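Local structure of NAD(P)H dehydrogenase (quinone) (Mycobacterium tuberculosis, 1XDI) at residues 50-55 against 194-199; 188-193 against 217-222; 154-159 against 171-176. The protein catalyses the FAD-dependent reduction of quinones to quinols by NADH or NADPH, and may help the bacterium resist reactive oxygen intermediates. One frame throughout, in Å; residues are numbered along the deposited sequence.

Interaction 1: 50-55 against 194-199. With FAD (flavin-adenine dinucleotide), chain C.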
loop_
_atom_site.group_PDB
_atom_site.type_symbol
_atom_site.label_atom_id
_atom_site.label_comp_id
_atom_site.label_asym_id
_atom_site.label_seq_id
_atom_site.Cartn_x
_atom_site.Cartn_y
_atom_site.Cartn_z
ATOM N N PRO A 50 20.159 28.042 16.739
ATOM C CA PRO A 50 21.413 28.832 16.757
ATOM C C PRO A 50 22.666 28.109 16.179
ATOM O O PRO A 50 23.295 28.639 15.252
ATOM C CB PRO A 50 21.587 29.180 18.227
ATOM C CG PRO A 50 20.216 29.307 18.714
ATOM C CD PRO A 50 19.495 28.121 18.052
ATOM N N SER A 51 23.048 26.930 16.692
ATOM C CA SER A 51 24.214 26.235 16.098
ATOM C C SER A 51 24.085 26.111 14.569
ATOM O O SER A 51 25.058 26.388 13.845
ATOM C CB SER A 51 24.450 24.833 16.683
ATOM O OG SER A 51 23.226 24.135 16.899
ATOM N N LYS A 52 22.901 25.719 14.071
ATOM C CA LYS A 52 22.688 25.592 12.636
ATOM C C LYS A 52 22.836 26.943 11.979
ATOM O O LYS A 52 23.310 27.020 10.854
ATOM C CB LYS A 52 21.301 24.991 12.303
ATOM C CG LYS A 52 21.205 23.414 12.239
ATOM C CD LYS A 52 21.368 22.756 13.593
ATOM C CE LYS A 52 22.616 21.888 13.664
ATOM N NZ LYS A 52 22.910 21.439 15.057
ATOM N N THR A 53 22.441 28.006 12.667
ATOM C CA THR A 53 22.582 29.343 12.096
ATOM C C THR A 53 24.073 29.623 12.034
ATOM O O THR A 53 24.635 29.903 10.962
ATOM C CB THR A 53 21.898 30.390 12.966
ATOM O OG1 THR A 53 20.630 29.861 13.345
ATOM C CG2 THR A 53 21.660 31.720 12.218
ATOM N N PHE A 54 24.721 29.524 13.184
ATOM C CA PHE A 54 26.176 29.726 13.269
ATOM C C PHE A 54 26.903 28.966 12.161
ATOM O O PHE A 54 27.736 29.532 11.460
ATOM C CB PHE A 54 26.708 29.241 14.630
ATOM C CG PHE A 54 28.123 29.570 14.868
ATOM C CD1 PHE A 54 28.491 30.851 15.171
ATOM C CD2 PHE A 54 29.112 28.590 14.734
ATOM C CE1 PHE A 54 29.864 31.178 15.344
ATOM C CE2 PHE A 54 30.492 28.911 14.904
ATOM C CZ PHE A 54 30.866 30.210 15.205
ATOM N N ILE A 55 26.566 27.688 12.007
ATOM C CA ILE A 55 27.187 26.815 11.011
ATOM C C ILE A 55 26.889 27.231 9.588
ATOM O O ILE A 55 27.736 27.052 8.714
ATOM C CB ILE A 55 26.778 25.330 11.224
ATOM C CG1 ILE A 55 27.490 24.756 12.454
ATOM C CG2 ILE A 55 27.104 24.538 10.049
ATOM C CD1 ILE A 55 27.092 23.333 12.815
ATOM N N GLY A 194 29.702 18.108 19.557
ATOM C CA GLY A 194 31.054 18.616 19.606
ATOM C C GLY A 194 31.524 18.529 18.155
ATOM O O GLY A 194 32.217 19.420 17.622
ATOM N N ALA A 195 31.121 17.454 17.476
ATOM C CA ALA A 195 31.573 17.281 16.118
ATOM C C ALA A 195 31.207 18.426 15.249
ATOM O O ALA A 195 32.040 18.895 14.453
ATOM C CB ALA A 195 31.039 15.995 15.528
ATOM N N GLU A 196 29.965 18.887 15.399
ATOM C CA GLU A 196 29.467 19.983 14.575
ATOM C C GLU A 196 30.236 21.308 14.770
ATOM O O GLU A 196 30.583 21.984 13.777
ATOM C CB GLU A 196 27.963 20.191 14.815
ATOM C CG GLU A 196 27.015 19.096 14.302
ATOM C CD GLU A 196 25.526 19.336 14.699
ATOM O OE1 GLU A 196 25.258 20.293 15.488
ATOM O OE2 GLU A 196 24.628 18.574 14.253
ATOM N N PHE A 197 30.533 21.660 16.017
ATOM C CA PHE A 197 31.245 22.900 16.323
ATOM C C PHE A 197 32.719 22.829 15.939
ATOM O O PHE A 197 33.275 23.814 15.464
ATOM C CB PHE A 197 31.085 23.273 17.815
ATOM C CG PHE A 197 29.748 23.903 18.143
ATOM C CD1 PHE A 197 29.340 25.081 17.528
ATOM C CD2 PHE A 197 28.906 23.334 19.062
ATOM C CE1 PHE A 197 28.104 25.685 17.839
ATOM C CE2 PHE A 197 27.673 23.917 19.387
ATOM C CZ PHE A 197 27.270 25.100 18.770
ATOM N N VAL A 198 33.361 21.676 16.133
ATOM C CA VAL A 198 34.735 21.548 15.749
ATOM C C VAL A 198 34.743 21.881 14.246
ATOM O O VAL A 198 35.573 22.673 13.764
ATOM C CB VAL A 198 35.207 20.110 15.965
ATOM C CG1 VAL A 198 36.454 19.797 15.075
ATOM C CG2 VAL A 198 35.461 19.863 17.439
ATOM N N ASP A 199 33.819 21.282 13.496
ATOM C CA ASP A 199 33.770 21.520 12.076
ATOM C C ASP A 199 33.524 22.999 11.795
ATOM O O ASP A 199 34.224 23.625 11.011
ATOM C CB ASP A 199 32.675 20.659 11.494
ATOM C CG ASP A 199 32.620 20.703 9.965
ATOM O OD1 ASP A 199 32.888 21.755 9.326
ATOM O OD2 ASP A 199 32.229 19.672 9.382
HETATM P PA FAD C . 13.240 22.177 24.890
HETATM O O1A FAD C . 14.577 22.000 25.599
HETATM O O2A FAD C . 13.298 22.656 23.441
HETATM O O5B FAD C . 12.470 23.170 25.754
HETATM C C5B FAD C . 11.598 22.883 26.849
HETATM C C4B FAD C . 11.326 24.297 27.315
HETATM O O4B FAD C . 10.424 24.335 28.390
HETATM C C3B FAD C . 12.582 25.199 27.804
HETATM O O3B FAD C . 13.116 26.049 26.788
HETATM C C2B FAD C . 12.107 25.940 28.963
HETATM O O2B FAD C . 11.829 27.336 28.826
HETATM C C1B FAD C . 10.828 25.264 29.389
HETATM N N9A FAD C . 10.769 24.721 30.688
HETATM C C8A FAD C . 11.627 23.956 31.452
HETATM N N7A FAD C . 11.167 23.684 32.646
HETATM C C5A FAD C . 9.948 24.293 32.683
HETATM C C6A FAD C . 8.939 24.408 33.654
HETATM N N6A FAD C . 9.035 23.860 34.847
HETATM N N1A FAD C . 7.806 25.127 33.332
HETATM C C2A FAD C . 7.654 25.706 32.130
HETATM N N3A FAD C . 8.599 25.641 31.116
HETATM C C4A FAD C . 9.733 24.881 31.555
HETATM N N1 FAD C . 17.657 18.337 17.426
HETATM C C2 FAD C . 17.358 18.187 16.099
HETATM O O2 FAD C . 16.329 17.592 15.727
HETATM N N3 FAD C . 18.220 18.711 15.163
HETATM C C4 FAD C . 19.374 19.394 15.427
HETATM O O4 FAD C . 20.056 19.817 14.494
HETATM C C4X FAD C . 19.662 19.534 16.719
HETATM N N5 FAD C . 20.855 20.250 17.017
HETATM C C5X FAD C . 21.162 20.405 18.394
HETATM C C6 FAD C . 22.314 21.121 18.785
HETATM C C7 FAD C . 22.675 21.305 20.146
HETATM C C7M FAD C . 23.946 22.109 20.513
HETATM C C8 FAD C . 21.836 20.723 21.140
HETATM C C8M FAD C . 22.134 20.838 22.626
HETATM C C9 FAD C . 20.704 20.040 20.799
HETATM C C9A FAD C . 20.320 19.874 19.473
HETATM N N10 FAD C . 19.104 19.159 19.038
HETATM C C10 FAD C . 18.791 19.007 17.717
HETATM C "C1'" FAD C . 18.266 18.677 20.069
HETATM C "C2'" FAD C . 16.949 19.381 20.210
HETATM O "O2'" FAD C . 17.201 20.819 20.387
HETATM C "C3'" FAD C . 16.144 18.879 21.376
HETATM O "O3'" FAD C . 15.762 17.555 21.105
HETATM C "C4'" FAD C . 14.832 19.600 21.615
HETATM O "O4'" FAD C . 15.293 20.966 21.938
HETATM C "C5'" FAD C . 14.054 19.235 22.782
HETATM O "O5'" FAD C . 12.826 19.947 22.755
HETATM P P FAD C . 11.794 19.953 23.925
HETATM O O1P FAD C . 10.687 20.680 23.421
HETATM O O2P FAD C . 11.523 18.621 24.508
HETATM O O3P FAD C . 12.584 20.758 24.977
#

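Interaction 2: 188-193 against 217-222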
loop_
_atom_site.group_PDB
_atom_site.type_symbol
_atom_site.label_atom_id
_atom_site.label_comp_id
_atom_site.label_asym_id
_atom_site.label_seq_id
_atom_site.Cartn_x
_atom_site.Cartn_y
_atom_site.Cartn_z
ATOM N N VAL A 188 35.995 19.695 24.583
ATOM C CA VAL A 188 35.967 18.487 25.402
ATOM C C VAL A 188 34.739 17.634 25.191
ATOM O O VAL A 188 33.645 18.102 25.418
ATOM C CB VAL A 188 36.077 18.888 26.894
ATOM C CG1 VAL A 188 36.014 17.670 27.789
ATOM C CG2 VAL A 188 37.374 19.650 27.102
ATOM N N GLY A 189 34.921 16.399 24.732
ATOM C CA GLY A 189 33.796 15.483 24.554
ATOM C C GLY A 189 33.447 15.084 23.143
ATOM O O GLY A 189 32.979 15.907 22.390
ATOM N N SER A 190 33.659 13.841 22.742
ATOM C CA SER A 190 33.320 13.523 21.370
ATOM C C SER A 190 31.829 13.188 21.304
ATOM O O SER A 190 31.321 12.444 22.127
ATOM C CB SER A 190 34.204 12.380 20.832
ATOM O OG SER A 190 34.249 11.293 21.725
ATOM N N GLY A 191 31.143 13.783 20.333
ATOM C CA GLY A 191 29.731 13.597 20.149
ATOM C C GLY A 191 29.304 14.428 18.943
ATOM O O GLY A 191 30.118 15.142 18.323
ATOM N N VAL A 192 28.014 14.336 18.617
ATOM C CA VAL A 192 27.452 15.044 17.488
ATOM C C VAL A 192 27.535 16.526 17.658
ATOM O O VAL A 192 27.841 17.248 16.694
ATOM C CB VAL A 192 25.970 14.669 17.250
ATOM C CG1 VAL A 192 25.415 15.448 16.089
ATOM C CG2 VAL A 192 25.872 13.159 16.989
ATOM N N THR A 193 27.272 17.012 18.870
ATOM C CA THR A 193 27.328 18.448 19.028
ATOM C C THR A 193 28.746 18.964 19.218
ATOM O O THR A 193 28.990 20.142 19.038
ATOM C CB THR A 193 26.311 18.994 20.100
ATOM O OG1 THR A 193 27.001 19.697 21.125
ATOM C CG2 THR A 193 25.493 17.895 20.682
ATOM N N VAL A 217 36.410 12.032 16.669
ATOM C CA VAL A 217 35.845 13.303 17.094
ATOM C C VAL A 217 34.351 13.084 17.027
ATOM O O VAL A 217 33.622 13.428 17.946
ATOM C CB VAL A 217 36.127 14.413 16.105
ATOM C CG1 VAL A 217 35.290 15.641 16.482
ATOM C CG2 VAL A 217 37.606 14.734 16.071
ATOM N N LEU A 218 33.905 12.503 15.912
ATOM C CA LEU A 218 32.494 12.204 15.672
ATOM C C LEU A 218 32.325 10.707 15.556
ATOM O O LEU A 218 32.448 10.157 14.468
ATOM C CB LEU A 218 32.044 12.834 14.353
ATOM C CG LEU A 218 30.590 12.951 13.893
ATOM C CD1 LEU A 218 30.492 12.525 12.447
ATOM C CD2 LEU A 218 29.693 12.142 14.769
ATOM N N PRO A 219 32.088 10.013 16.671
ATOM C CA PRO A 219 31.919 8.578 16.495
ATOM C C PRO A 219 30.595 8.527 15.793
ATOM O O PRO A 219 29.738 9.347 16.072
ATOM C CB PRO A 219 31.842 8.063 17.926
ATOM C CG PRO A 219 31.187 9.139 18.623
ATOM C CD PRO A 219 31.819 10.404 18.060
ATOM N N TYR A 220 30.421 7.586 14.879
ATOM C CA TYR A 220 29.182 7.507 14.133
ATOM C C TYR A 220 28.827 6.087 13.719
ATOM O O TYR A 220 29.676 5.323 13.348
ATOM C CB TYR A 220 29.272 8.442 12.920
ATOM C CG TYR A 220 27.924 8.688 12.277
ATOM C CD1 TYR A 220 26.910 9.384 12.967
ATOM C CD2 TYR A 220 27.602 8.077 11.056
ATOM C CE1 TYR A 220 25.627 9.436 12.473
ATOM C CE2 TYR A 220 26.313 8.126 10.546
ATOM C CZ TYR A 220 25.327 8.793 11.256
ATOM O OH TYR A 220 24.053 8.740 10.763
ATOM N N GLU A 221 27.551 5.745 13.777
ATOM C CA GLU A 221 27.087 4.385 13.451
ATOM C C GLU A 221 27.562 3.797 12.132
ATOM O O GLU A 221 28.116 2.714 12.093
ATOM C CB GLU A 221 25.537 4.298 13.513
ATOM C CG GLU A 221 24.966 2.924 13.983
ATOM C CD GLU A 221 23.633 3.068 14.820
ATOM O OE1 GLU A 221 22.619 3.689 14.340
ATOM O OE2 GLU A 221 23.599 2.545 15.974
ATOM N N ASP A 222 27.317 4.491 11.043
ATOM C CA ASP A 222 27.735 3.970 9.759
ATOM C C ASP A 222 29.218 4.237 9.504
ATOM O O ASP A 222 29.664 5.391 9.461
ATOM C CB ASP A 222 26.888 4.591 8.675
ATOM C CG ASP A 222 27.135 3.973 7.394
ATOM O OD1 ASP A 222 28.060 4.472 6.699
ATOM O OD2 ASP A 222 26.408 2.970 7.132
#

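Interaction 3: 154-159 against 171-176. With FAD (flavin-adenine dinucleotide), chain C.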
loop_
_atom_site.group_PDB
_atom_site.type_symbol
_atom_site.label_atom_id
_atom_site.label_comp_id
_atom_site.label_asym_id
_atom_site.label_seq_id
_atom_site.Cartn_x
_atom_site.Cartn_y
_atom_site.Cartn_z
ATOM N N ALA A 154 15.778 19.542 28.312
ATOM C CA ALA A 154 17.019 19.314 29.022
ATOM C C ALA A 154 17.948 20.556 29.195
ATOM O O ALA A 154 17.711 21.638 28.606
ATOM C CB ALA A 154 17.752 18.203 28.313
ATOM N N SER A 155 19.009 20.375 30.009
ATOM C CA SER A 155 20.030 21.417 30.294
ATOM C C SER A 155 21.444 20.875 30.233
ATOM O O SER A 155 21.637 19.707 30.528
ATOM C CB SER A 155 19.803 21.979 31.677
ATOM O OG SER A 155 18.422 22.270 31.844
ATOM N N PRO A 156 22.454 21.695 29.856
ATOM C CA PRO A 156 23.865 21.249 29.775
ATOM C C PRO A 156 24.365 20.496 30.973
ATOM O O PRO A 156 24.141 20.910 32.092
ATOM C CB PRO A 156 24.624 22.541 29.666
ATOM C CG PRO A 156 23.713 23.338 28.871
ATOM C CD PRO A 156 22.342 23.088 29.399
ATOM N N ARG A 157 25.062 19.400 30.764
ATOM C CA ARG A 157 25.649 18.710 31.910
ATOM C C ARG A 157 26.899 19.511 32.399
ATOM O O ARG A 157 27.629 20.106 31.632
ATOM C CB ARG A 157 26.012 17.273 31.534
ATOM C CG ARG A 157 27.413 16.898 31.822
ATOM C CD ARG A 157 27.633 15.395 31.705
ATOM N NE ARG A 157 26.851 14.677 32.684
ATOM C CZ ARG A 157 25.687 14.097 32.412
ATOM N NH1 ARG A 157 25.194 14.155 31.170
ATOM N NH2 ARG A 157 25.005 13.480 33.383
ATOM N N ILE A 158 27.139 19.548 33.686
ATOM C CA ILE A 158 28.244 20.328 34.152
ATOM C C ILE A 158 29.189 19.529 35.002
ATOM O O ILE A 158 28.756 18.885 35.975
ATOM C CB ILE A 158 27.759 21.510 35.022
ATOM C CG1 ILE A 158 27.073 22.557 34.173
ATOM C CG2 ILE A 158 28.944 22.212 35.719
ATOM C CD1 ILE A 158 26.698 23.710 35.069
ATOM N N LEU A 159 30.482 19.591 34.658
ATOM C CA LEU A 159 31.514 18.903 35.431
ATOM C C LEU A 159 31.917 19.885 36.549
ATOM O O LEU A 159 32.323 21.007 36.277
ATOM C CB LEU A 159 32.708 18.611 34.534
ATOM C CG LEU A 159 33.725 17.626 35.111
ATOM C CD1 LEU A 159 33.066 16.249 35.271
ATOM C CD2 LEU A 159 34.955 17.547 34.195
ATOM N N THR A 171 29.968 26.634 27.598
ATOM C CA THR A 171 29.027 25.549 27.253
ATOM C C THR A 171 28.652 25.969 25.826
ATOM O O THR A 171 28.909 27.080 25.424
ATOM C CB THR A 171 27.714 25.591 28.036
ATOM O OG1 THR A 171 27.045 26.808 27.705
ATOM C CG2 THR A 171 27.929 25.536 29.513
ATOM N N TRP A 172 28.032 25.128 25.041
ATOM C CA TRP A 172 27.678 25.598 23.707
ATOM C C TRP A 172 26.697 26.805 23.695
ATOM O O TRP A 172 26.709 27.618 22.742
ATOM C CB TRP A 172 27.109 24.437 22.891
ATOM C CG TRP A 172 25.909 23.888 23.472
ATOM C CD1 TRP A 172 24.645 24.359 23.325
ATOM C CD2 TRP A 172 25.819 22.747 24.316
ATOM N NE1 TRP A 172 23.763 23.576 24.020
ATOM C CE2 TRP A 172 24.463 22.577 24.645
ATOM C CE3 TRP A 172 26.746 21.857 24.829
ATOM C CZ2 TRP A 172 24.012 21.542 25.471
ATOM C CZ3 TRP A 172 26.284 20.817 25.656
ATOM C CH2 TRP A 172 24.934 20.674 25.965
ATOM N N ARG A 173 25.855 26.940 24.727
ATOM C CA ARG A 173 24.929 28.064 24.771
ATOM C C ARG A 173 25.664 29.397 24.830
ATOM O O ARG A 173 25.206 30.400 24.255
ATOM C CB ARG A 173 23.961 27.945 25.941
ATOM C CG ARG A 173 22.916 26.879 25.713
ATOM C CD ARG A 173 22.031 26.578 26.889
ATOM N NE ARG A 173 21.153 25.494 26.503
ATOM C CZ ARG A 173 20.134 25.096 27.231
ATOM N NH1 ARG A 173 19.911 25.700 28.381
ATOM N NH2 ARG A 173 19.315 24.154 26.783
ATOM N N GLN A 174 26.826 29.402 25.478
ATOM C CA GLN A 174 27.653 30.601 25.608
ATOM C C GLN A 174 28.585 31.035 24.458
ATOM O O GLN A 174 29.025 32.156 24.443
ATOM C CB GLN A 174 28.455 30.468 26.876
ATOM C CG GLN A 174 27.534 30.167 28.026
ATOM C CD GLN A 174 28.289 29.873 29.290
ATOM O OE1 GLN A 174 29.223 29.082 29.292
ATOM N NE2 GLN A 174 27.894 30.500 30.365
ATOM N N LEU A 175 28.887 30.179 23.500
ATOM C CA LEU A 175 29.766 30.561 22.403
ATOM C C LEU A 175 29.521 31.929 21.679
ATOM O O LEU A 175 30.466 32.580 21.230
ATOM C CB LEU A 175 29.742 29.447 21.352
ATOM C CG LEU A 175 30.297 28.129 21.840
ATOM C CD1 LEU A 175 29.805 26.973 21.034
ATOM C CD2 LEU A 175 31.812 28.225 21.774
ATOM N N TYR A 176 28.271 32.356 21.551
ATOM C CA TYR A 176 27.950 33.563 20.801
ATOM C C TYR A 176 28.086 34.825 21.589
ATOM O O TYR A 176 27.669 35.894 21.155
ATOM C CB TYR A 176 26.548 33.445 20.242
ATOM C CG TYR A 176 26.277 32.043 19.761
ATOM C CD1 TYR A 176 26.989 31.478 18.704
ATOM C CD2 TYR A 176 25.302 31.283 20.366
ATOM C CE1 TYR A 176 26.707 30.194 18.278
ATOM C CE2 TYR A 176 25.023 29.996 19.951
ATOM C CZ TYR A 176 25.717 29.459 18.925
ATOM O OH TYR A 176 25.442 28.151 18.602
HETATM P PA FAD C . 13.240 22.177 24.890
HETATM O O1A FAD C . 14.577 22.000 25.599
HETATM O O2A FAD C . 13.298 22.656 23.441
HETATM O O5B FAD C . 12.470 23.170 25.754
HETATM C C5B FAD C . 11.598 22.883 26.849
HETATM C C4B FAD C . 11.326 24.297 27.315
HETATM O O4B FAD C . 10.424 24.335 28.390
HETATM C C3B FAD C . 12.582 25.199 27.804
HETATM O O3B FAD C . 13.116 26.049 26.788
HETATM C C2B FAD C . 12.107 25.940 28.963
HETATM O O2B FAD C . 11.829 27.336 28.826
HETATM C C1B FAD C . 10.828 25.264 29.389
HETATM N N9A FAD C . 10.769 24.721 30.688
HETATM C C8A FAD C . 11.627 23.956 31.452
HETATM N N7A FAD C . 11.167 23.684 32.646
HETATM C C5A FAD C . 9.948 24.293 32.683
HETATM C C6A FAD C . 8.939 24.408 33.654
HETATM N N6A FAD C . 9.035 23.860 34.847
HETATM N N1A FAD C . 7.806 25.127 33.332
HETATM C C2A FAD C . 7.654 25.706 32.130
HETATM N N3A FAD C . 8.599 25.641 31.116
HETATM C C4A FAD C . 9.733 24.881 31.555
HETATM N N1 FAD C . 17.657 18.337 17.426
HETATM C C2 FAD C . 17.358 18.187 16.099
HETATM O O2 FAD C . 16.329 17.592 15.727
HETATM N N3 FAD C . 18.220 18.711 15.163
HETATM C C4 FAD C . 19.374 19.394 15.427
HETATM O O4 FAD C . 20.056 19.817 14.494
HETATM C C4X FAD C . 19.662 19.534 16.719
HETATM N N5 FAD C . 20.855 20.250 17.017
HETATM C C5X FAD C . 21.162 20.405 18.394
HETATM C C6 FAD C . 22.314 21.121 18.785
HETATM C C7 FAD C . 22.675 21.305 20.146
HETATM C C7M FAD C . 23.946 22.109 20.513
HETATM C C8 FAD C . 21.836 20.723 21.140
HETATM C C8M FAD C . 22.134 20.838 22.626
HETATM C C9 FAD C . 20.704 20.040 20.799
HETATM C C9A FAD C . 20.320 19.874 19.473
HETATM N N10 FAD C . 19.104 19.159 19.038
HETATM C C10 FAD C . 18.791 19.007 17.717
HETATM C "C1'" FAD C . 18.266 18.677 20.069
HETATM C "C2'" FAD C . 16.949 19.381 20.210
HETATM O "O2'" FAD C . 17.201 20.819 20.387
HETATM C "C3'" FAD C . 16.144 18.879 21.376
HETATM O "O3'" FAD C . 15.762 17.555 21.105
HETATM C "C4'" FAD C . 14.832 19.600 21.615
HETATM O "O4'" FAD C . 15.293 20.966 21.938
HETATM C "C5'" FAD C . 14.054 19.235 22.782
HETATM O "O5'" FAD C . 12.826 19.947 22.755
HETATM P P FAD C . 11.794 19.953 23.925
HETATM O O1P FAD C . 10.687 20.680 23.421
HETATM O O2P FAD C . 11.523 18.621 24.508
HETATM O O3P FAD C . 12.584 20.758 24.977
HETATM O O HOH W 1 18.196 24.662 30.468
#

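Interaction 1: 50-55 against 194-199
Lys52 and Glu196 join the two helices through a salt bridge set right at the flavin. NZ of Lys52 comes to OE1 of Glu196 at 2.6 Å, meeting it on the syn side but about 30° out of the carboxylate plane. The same NZ donates to N5 of FAD at 3.1 Å and, weakly, to O4, and another bond runs back to OG of Ser51 at 3.3 Å. One ammonium group thus ties the glutamate and its own helix to the redox end of the isoalloxazine. Although the lysine chain leaves its helix away from the partner, bends at chi2 and chi3 (-116°) bring its end round to the glutamate. Glu196 does the opposite, running extended beyond CG, while Phe357 N holds its second oxygen, OE2. Ser51 OG has its main partner in Asp47 O, with Cys48 O also in range of the same proton. A lysine paired with a glutamate beside flavin N5 is a recurring feature of flavoprotein disulfide reductases, the family to which this enzyme belongs.

Packing takes over beyond the polar cluster. CZ of Phe197 lies 3.5 Å from CB of Ser51, and CD2 of Phe54 approaches the edge of the Phe197 ring. CD1 of Ile55 rests on CB of Glu196 at 3.8 Å, the two side chains crossing at about a right angle, so the isoleucine packs against the base of the arm that carries the carboxylate.

The segment axes run nearly parallel, 25° apart and 10.5 Å at closest approach. Helix 83-107 covers Pro50, Thr53 and Phe54, Met394 of the second subunit packs on Lys52 and Thr53, and helix 223-235 lies against Val198 and Asp199 of helix 192-203.

Interaction 2: 188-193 against 217-222
Ser190 and Gly191 meet Val217 chiefly through a backbone carbonyl. The polar part is slight: Gly191 N lies 3.5 Å from O of Val217, but an N-H...O angle of 122° makes the hydrogen bond weak. The serine hydroxyl turns instead to a residue earlier in the same loop as the facing segment, accepting from Gln214 N.

Van der Waals contact supplies the rest. CB of Ser190 sits beside O of Val217 and comes within 4.2 Å of CD of Pro219, whose ring also approaches Gly191 N at 4.1 Å. Leu218 CG and Val217 CG1 turn instead to Ala195, one turn further along the helix whose N-cap position Gly191 occupies.

Gly189, Gly191 and Gly194 follow strand 185-188 in a GxGxxG pattern, consistent with the dinucleotide-binding turn of the second Rossmann-type domain, where NAD(P)H would be expected. Segment 217-222 follows strand 208-211, the next strand of the same sheet, and leads to Asp222, which caps helix 223-235 through Ala225 N.

With one weak bond and a few van der Waals contacts, the pairing relies on fit more than polar grip; firmer polar anchors, Gln214 N for Ser190, Ala225 N and Lys403 for Asp222, lie outside the pair.

Interaction 3: 154-159 against 171-176
Pro156 meets Trp172 and Arg173 with different parts of its ring. CD lies over the centre of the Arg173 guanidinium, 3.6 Å above its plane, while CG leans obliquely on the indole, 3.9 Å from CZ2 of Trp172. The arginine can lie under the proline because its chain is stretched from CG to NE (chi2 173°, chi3 -177°), carrying the guanidinium alongside strand 154-156. There NH2 makes a weak bond to O of Ala154 at 3.5 Å. NH1 donates a hydrogen bond to the O of a water in the guanidinium plane, 2.9 Å away, and that water also bonds OG of Ser155. NE forms a salt bridge with Asp47, so both sides of the contact and a residue near the flavin help fix how the flat group is turned.

Strand 154-156 pairs antiparallel with strand 277-279, and 169-171 is an outermost strand of the parallel sheet that also holds 185-188. The contact therefore joins the short two-stranded connection to the edge of the second Rossmann-type sheet, next to FAD.

Trp172 takes a first torsion of 61°, with CG tucked between backbone N and carbonyl carbon. One indole face then receives the flavin methyl C7M, 3.7 Å above the plane and offset toward the rim; the other methyl, C8M, is near NE1 at 3.5 Å. NE1 donates to OD1 of Asp47, the same oxygen that Arg173 NE engages, so a single carboxylate oxygen positions both neighbours. At the start of the segment, OG1 of Thr171 weakly accepts the amides of Arg173 and Gln174, and the Gln174 side chain reaches Thr171, with OE1 taking its N-H: the reciprocal pattern of a capping box, with one weak leg and no regular helix bonds after it.

Interactions 1 and 2 share helix 192-203: 188-193 carries the strand end, the turn and the first helix residues, 194-199 the middle of the helix, and Ala195 packs on both Leu218 and Val217. Their centres are 13 Å apart, as are those of interactions 1 and 3, while 2 and 3 stand 17 Å apart. Along the chain, both segments of interaction 3 fall between those of interaction 1, and the segments of 1 and 2 alternate. Interactions 1 and 3 meet through Phe197, Trp172, Tyr176 and Ser51 and reach different parts of the isoalloxazine, N5 and O4 in interaction 1, the dimethyl end in interaction 3. The probable glycine-rich turn of the presumed NAD(P)H-binding domain packs against the 217-222 loop in interaction 2.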